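Local atomic coordinates of benzoate 1,2-dioxygenase beta subunit (PDB entry 3E99), a protein that probably serves as the structural beta subunit of benzoate 1,2-dioxygenase, the ring-hydroxylating oxygenase that converts benzoate to a cis-dihydrodiol. Residues 20-25 / 90-95; 74-79 / 159-164. All blocks are in the same frame, centred on the assembly; numbering follows the deposited sequence.

Contact 1: 20-25 / 90-95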
loop_
_atom_site.group_PDB
_atom_site.type_symbol
_atom_site.label_atom_id
_atom_site.label_comp_id
_atom_site.label_asym_id
_atom_site.label_seq_id
_atom_site.Cartn_x
_atom_site.Cartn_y
_atom_site.Cartn_z
ATOM N N LEU A 20 6.291 -3.128 15.066
ATOM C CA LEU A 20 7.180 -3.684 16.084
ATOM C C LEU A 20 8.291 -4.560 15.449
ATOM O O LEU A 20 9.423 -4.577 15.943
ATOM C CB LEU A 20 6.382 -4.418 17.169
ATOM C CG LEU A 20 5.451 -3.469 17.941
ATOM C CD1 LEU A 20 4.555 -4.257 18.884
ATOM C CD2 LEU A 20 6.193 -2.349 18.679
ATOM N N LEU A 21 8.000 -5.217 14.333
ATOM C CA LEU A 21 9.012 -5.950 13.571
ATOM C C LEU A 21 9.956 -5.006 12.862
ATOM O O LEU A 21 11.168 -5.188 12.874
ATOM C CB LEU A 21 8.370 -6.877 12.508
ATOM C CG LEU A 21 7.604 -8.076 12.990
ATOM C CD1 LEU A 21 6.785 -8.698 11.843
ATOM C CD2 LEU A 21 8.597 -9.067 13.609
ATOM N N ASP A 22 9.403 -3.991 12.216
ATOM C CA ASP A 22 10.242 -3.078 11.450
ATOM C C ASP A 22 11.190 -2.320 12.375
ATOM O O ASP A 22 12.304 -2.001 11.977
ATOM C CB ASP A 22 9.429 -2.077 10.651
ATOM C CG ASP A 22 8.658 -2.719 9.500
ATOM O OD1 ASP A 22 9.088 -3.754 8.973
ATOM O OD2 ASP A 22 7.646 -2.123 9.081
ATOM N N ASP A 23 10.748 -2.072 13.588
ATOM C CA ASP A 23 11.551 -1.335 14.575
ATOM C C ASP A 23 12.334 -2.240 15.541
ATOM O O ASP A 23 12.972 -1.746 16.462
ATOM C CB ASP A 23 10.682 -0.375 15.343
ATOM C CG ASP A 23 10.279 0.861 14.512
ATOM O OD1 ASP A 23 10.869 1.103 13.431
ATOM O OD2 ASP A 23 9.320 1.545 14.943
ATOM N N LYS A 24 12.295 -3.556 15.301
ATOM C CA LYS A 24 13.074 -4.555 16.004
ATOM C C LYS A 24 12.799 -4.603 17.492
ATOM O O LYS A 24 13.692 -4.927 18.292
ATOM C CB LYS A 24 14.549 -4.367 15.652
ATOM C CG LYS A 24 14.668 -4.205 14.108
ATOM C CD LYS A 24 15.996 -4.421 13.522
ATOM C CE LYS A 24 15.960 -4.253 11.976
ATOM N NZ LYS A 24 15.462 -5.474 11.241
ATOM N N ALA A 25 11.543 -4.323 17.834
ATOM C CA ALA A 25 11.022 -4.355 19.202
ATOM C C ALA A 25 10.453 -5.757 19.460
ATOM O O ALA A 25 9.240 -5.948 19.516
ATOM C CB ALA A 25 9.909 -3.317 19.353
ATOM N N THR A 90 13.594 -2.977 7.311
ATOM C CA THR A 90 12.409 -3.580 6.690
ATOM C C THR A 90 11.280 -2.554 6.788
ATOM O O THR A 90 11.283 -1.687 7.682
ATOM C CB THR A 90 11.967 -4.911 7.348
ATOM O OG1 THR A 90 11.686 -4.713 8.734
ATOM C CG2 THR A 90 13.044 -6.021 7.207
ATOM N N SER A 91 10.322 -2.680 5.893
ATOM C CA SER A 91 9.158 -1.795 5.872
ATOM C C SER A 91 7.962 -2.604 5.401
ATOM O O SER A 91 7.883 -3.006 4.245
ATOM C CB SER A 91 9.360 -0.609 4.954
ATOM O OG SER A 91 8.315 0.351 5.124
ATOM N N HIS A 92 7.058 -2.893 6.340
ATOM C CA HIS A 92 5.803 -3.575 6.053
ATOM C C HIS A 92 4.777 -2.602 5.478
ATOM O O HIS A 92 4.717 -1.429 5.884
ATOM C CB HIS A 92 5.216 -4.197 7.330
ATOM C CG HIS A 92 5.939 -5.417 7.788
ATOM N ND1 HIS A 92 7.262 -5.395 8.176
ATOM C CD2 HIS A 92 5.525 -6.703 7.912
ATOM C CE1 HIS A 92 7.633 -6.622 8.485
ATOM N NE2 HIS A 92 6.596 -7.427 8.353
ATOM N N ASN A 93 3.956 -3.126 4.551
ATOM C CA ASN A 93 2.923 -2.359 3.859
ATOM C C ASN A 93 1.703 -3.234 3.751
ATOM O O ASN A 93 1.687 -4.204 2.984
ATOM C CB ASN A 93 3.374 -1.924 2.465
ATOM C CG ASN A 93 4.650 -1.055 2.493
ATOM O OD1 ASN A 93 4.606 0.194 2.637
ATOM N ND2 ASN A 93 5.795 -1.710 2.283
ATOM N N ILE A 94 0.709 -2.939 4.578
ATOM C CA ILE A 94 -0.481 -3.789 4.739
ATOM C C ILE A 94 -1.567 -3.130 3.919
ATOM O O ILE A 94 -1.872 -1.944 4.148
ATOM C CB ILE A 94 -0.916 -3.856 6.224
ATOM C CG1 ILE A 94 0.199 -4.405 7.168
ATOM C CG2 ILE A 94 -2.283 -4.637 6.401
ATOM C CD1 ILE A 94 0.697 -5.709 6.789
ATOM N N ALA A 95 -2.178 -3.899 3.010
ATOM C CA ALA A 95 -3.114 -3.370 1.998
ATOM C C ALA A 95 -4.352 -4.261 1.891
ATOM O O ALA A 95 -4.338 -5.454 2.194
ATOM C CB ALA A 95 -2.417 -3.319 0.613
HETATM O O HOH W 1 12.826 -5.795 10.917
HETATM O O HOH W 2 13.714 -1.419 9.838
#
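The carboxylate of Asp22, in the last turn of helix 7-22, takes three hydrogen bonds from strand 89-103. Its OD2 receives the backbone N of His92 at 2.9 Å along a practically straight N-H line of 179°, on the syn side of the carboxylate. OD1 accepts twice: from His92 ND1 at 2.6 Å, also syn, and from the hydroxyl OG1 of Thr90 at 2.8 Å, on the anti side. The imidazole meets OD1 at its edge and nearly in its own plane, although ring and carboxylate planes are turned 48° apart. Thr90 OG1 lies between its backbone N and carbonyl carbon (chi1 58°), which brings the hydroxyl to the carboxylate. Leu21 adds a van der Waals touch, its CD1 lying 3.7 Å from His92 NE2, oblique to the ring.

Two waters extend this first shell. Water 1 gives protons to Leu21 O and to Thr90 OG1 (2.7 Å) and accepts from Lys24 NZ; water 2 joins Asp22 O to Thr90 N. Lys24, with its positive phi, is the C-prime residue of a Schellman motif, in which Ala25 N returns to Leu20 O and Lys24 N to Leu21 O. The far nitrogen of the imidazole, His92 NE2, is hydrogen-bonded to OXT of Ile164, so the ring is fixed at both nitrogens between two carboxylates, a setting that would probably favour its protonated form. On the strand, Thr90 O and His92 O are hydrogen-bonded by Lys151 and Asn112 of the second subunit. This buried His-carboxylate pair thus fastens the Schellman-capped end of the N-terminal helix to strand 89-103, outermost of the curved sheet within this chain, the helix-on-sheet packing of the NTF2-like fold.

Contact 2: 74-79 / 159-164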
loop_
_atom_site.group_PDB
_atom_site.type_symbol
_atom_site.label_atom_id
_atom_site.label_comp_id
_atom_site.label_asym_id
_atom_site.label_seq_id
_atom_site.Cartn_x
_atom_site.Cartn_y
_atom_site.Cartn_z
ATOM N N PHE A 74 14.527 -15.451 20.039
ATOM C CA PHE A 74 15.782 -15.641 20.738
ATOM C C PHE A 74 16.906 -15.812 19.717
ATOM O O PHE A 74 17.951 -15.214 19.882
ATOM C CB PHE A 74 15.795 -16.863 21.697
ATOM C CG PHE A 74 16.951 -16.814 22.691
ATOM C CD1 PHE A 74 18.205 -17.336 22.376
ATOM C CD2 PHE A 74 16.779 -16.186 23.911
ATOM C CE1 PHE A 74 19.229 -17.242 23.252
ATOM C CE2 PHE A 74 17.792 -16.098 24.811
ATOM C CZ PHE A 74 19.022 -16.627 24.497
ATOM N N ARG A 75 16.689 -16.645 18.678
ATOM C CA ARG A 75 17.717 -16.849 17.627
ATOM C C ARG A 75 18.057 -15.533 16.900
ATOM O O ARG A 75 19.221 -15.241 16.637
ATOM C CB ARG A 75 17.311 -17.935 16.594
ATOM C CG ARG A 75 18.400 -18.145 15.499
ATOM C CD ARG A 75 18.006 -19.094 14.324
ATOM N NE ARG A 75 16.702 -18.814 13.691
ATOM C CZ ARG A 75 16.369 -17.734 12.954
ATOM N NH1 ARG A 75 17.210 -16.729 12.731
ATOM N NH2 ARG A 75 15.141 -17.652 12.445
ATOM N N ILE A 76 17.037 -14.763 16.577
ATOM C CA ILE A 76 17.241 -13.481 15.920
ATOM C C ILE A 76 18.069 -12.544 16.803
ATOM O O ILE A 76 19.005 -11.889 16.344
ATOM C CB ILE A 76 15.902 -12.862 15.488
ATOM C CG1 ILE A 76 15.352 -13.626 14.248
ATOM C CG2 ILE A 76 16.072 -11.355 15.196
ATOM C CD1 ILE A 76 13.860 -13.583 14.103
ATOM N N LYS A 77 17.707 -12.455 18.079
ATOM C CA LYS A 77 18.468 -11.613 18.993
ATOM C C LYS A 77 19.923 -12.066 19.040
ATOM O O LYS A 77 20.855 -11.223 19.008
ATOM C CB LYS A 77 17.841 -11.631 20.400
ATOM C CG LYS A 77 16.500 -11.012 20.520
ATOM C CD LYS A 77 16.094 -10.965 21.998
ATOM C CE LYS A 77 14.763 -10.293 22.227
ATOM N NZ LYS A 77 14.355 -10.501 23.651
ATOM N N THR A 78 20.150 -13.391 19.071
ATOM C CA THR A 78 21.519 -13.913 19.165
ATOM C C THR A 78 22.331 -13.546 17.927
ATOM O O THR A 78 23.443 -13.062 18.037
ATOM C CB THR A 78 21.561 -15.441 19.384
ATOM O OG1 THR A 78 20.829 -15.751 20.559
ATOM C CG2 THR A 78 22.988 -15.917 19.571
ATOM N N GLU A 79 21.745 -13.733 16.753
ATOM C CA GLU A 79 22.389 -13.330 15.499
ATOM C C GLU A 79 22.739 -11.841 15.494
ATOM O O GLU A 79 23.826 -11.454 15.104
ATOM C CB GLU A 79 21.473 -13.668 14.297
ATOM C CG GLU A 79 21.377 -15.182 14.058
ATOM C CD GLU A 79 20.394 -15.590 12.972
ATOM O OE1 GLU A 79 19.475 -14.795 12.607
ATOM O OE2 GLU A 79 20.544 -16.752 12.510
ATOM N N ILE A 159 13.813 -16.202 4.163
ATOM C CA ILE A 159 12.747 -15.414 4.720
ATOM C C ILE A 159 12.695 -15.703 6.192
ATOM O O ILE A 159 12.815 -16.828 6.621
ATOM C CB ILE A 159 11.379 -15.714 4.001
ATOM C CG1 ILE A 159 10.384 -14.598 4.240
ATOM C CG2 ILE A 159 10.774 -17.005 4.459
ATOM C CD1 ILE A 159 9.244 -14.560 3.242
ATOM N N ASP A 160 12.499 -14.669 6.985
ATOM C CA ASP A 160 12.279 -14.860 8.403
ATOM C C ASP A 160 11.035 -14.138 8.828
ATOM O O ASP A 160 10.427 -13.419 8.032
ATOM C CB ASP A 160 13.485 -14.345 9.159
ATOM C CG ASP A 160 13.772 -15.148 10.426
ATOM O OD1 ASP A 160 12.837 -15.724 11.011
ATOM O OD2 ASP A 160 14.943 -15.203 10.827
ATOM N N ILE A 161 10.673 -14.319 10.099
ATOM C CA ILE A 161 9.464 -13.749 10.662
ATOM C C ILE A 161 9.364 -12.227 10.578
ATOM O O ILE A 161 8.266 -11.669 10.552
ATOM C CB ILE A 161 9.231 -14.252 12.128
ATOM C CG1 ILE A 161 10.404 -13.928 13.046
ATOM C CG2 ILE A 161 8.982 -15.731 12.138
ATOM C CD1 ILE A 161 10.112 -14.351 14.470
ATOM N N TYR A 162 10.505 -11.539 10.523
ATOM C CA TYR A 162 10.477 -10.067 10.415
ATOM C C TYR A 162 10.200 -9.552 9.007
ATOM O O TYR A 162 10.124 -8.329 8.787
ATOM C CB TYR A 162 11.743 -9.461 10.973
ATOM C CG TYR A 162 13.013 -10.023 10.426
ATOM C CD1 TYR A 162 13.556 -9.552 9.229
ATOM C CD2 TYR A 162 13.721 -10.982 11.122
ATOM C CE1 TYR A 162 14.749 -10.064 8.729
ATOM C CE2 TYR A 162 14.924 -11.483 10.625
ATOM C CZ TYR A 162 15.413 -11.039 9.440
ATOM O OH TYR A 162 16.601 -11.553 9.022
ATOM N N HIS A 163 10.069 -10.461 8.045
ATOM C CA HIS A 163 9.715 -10.106 6.661
ATOM C C HIS A 163 8.232 -10.227 6.352
ATOM O O HIS A 163 7.799 -9.794 5.282
ATOM C CB HIS A 163 10.389 -11.016 5.666
ATOM C CG HIS A 163 11.854 -10.854 5.579
ATOM N ND1 HIS A 163 12.714 -11.880 5.871
ATOM C CD2 HIS A 163 12.622 -9.803 5.205
ATOM C CE1 HIS A 163 13.959 -11.469 5.699
ATOM N NE2 HIS A 163 13.931 -10.219 5.273
ATOM N N ILE A 164 7.472 -10.792 7.290
ATOM C CA ILE A 164 6.079 -11.188 7.075
ATOM C C ILE A 164 5.220 -10.786 8.233
ATOM O O ILE A 164 4.075 -11.295 8.334
ATOM C CB ILE A 164 5.965 -12.721 6.801
ATOM C CG1 ILE A 164 6.496 -13.497 8.012
ATOM C CG2 ILE A 164 6.766 -13.069 5.561
ATOM C CD1 ILE A 164 6.547 -14.998 7.878
ATOM O OXT ILE A 164 5.632 -9.968 9.113
HETATM O O HOH W 3 17.186 -14.005 10.307
#
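Charged groups dominate the meeting of Arg75 with Asp160. Arg75 NH2 donates to Asp160 OD2 at 2.9 Å, in the guanidinium plane and on the syn side of the carboxylate; weak bonds from Arg75 NH1 to OD2 and from NH2 to OD1 complete the salt bridge. The two planes are nearly coplanar, 28° apart. The arginine chain is bent at chi3 (49°), and Arg75 NH1 also pairs with Glu79 OE1 at 3.0 Å, one turn along the helix.

Water 3 donates to Asp160 OD2 at 2.6 Å and lies 2.8 Å from Tyr162 OH. Within the C-terminal segment, Ile161 N donates to Asp160 OD1 on its anti side, and Asp160 N meets His163 ND1 in the imidazole plane, the first holding the carboxylate, the second the backbone of the aspartate.

The apolar part centres on Ile76 CD1, which packs against Ile161 CG1 at 3.6 Å and approaches the edge of the Tyr162 ring at CD2, 4.0 Å away. Trp26 of helix 26-30 touches both Ile76 and Tyr162, while Arg72 of helix 66-82 forms a second salt bridge to Asp160. The C-terminal segment therefore lies between helix 66-82 and the sheet, where His163 touches strand 106-119 and Ile164 strand 37-42.

How the contacts relate
Both contacts are largely buried, but contact 1 is nearer the centre of the chain and borders the second subunit, whereas no other chain of the assembly touches the segments of contact 2, whose Arg75 is partly exposed. An aspartate is central to each: in contact 1 it serves neutral backbone and hydroxyl donors as well as a histidine, in contact 2 chiefly arginines. Their elements differ, one joining a helix end to a strand outermost within the chain, the other a helix to the chain terminus. They meet directly at the C-terminus, where Leu21 CD1 packs 3.2 Å from Ile164 OXT, and helix 66-82 leads along the chain into strand 89-103.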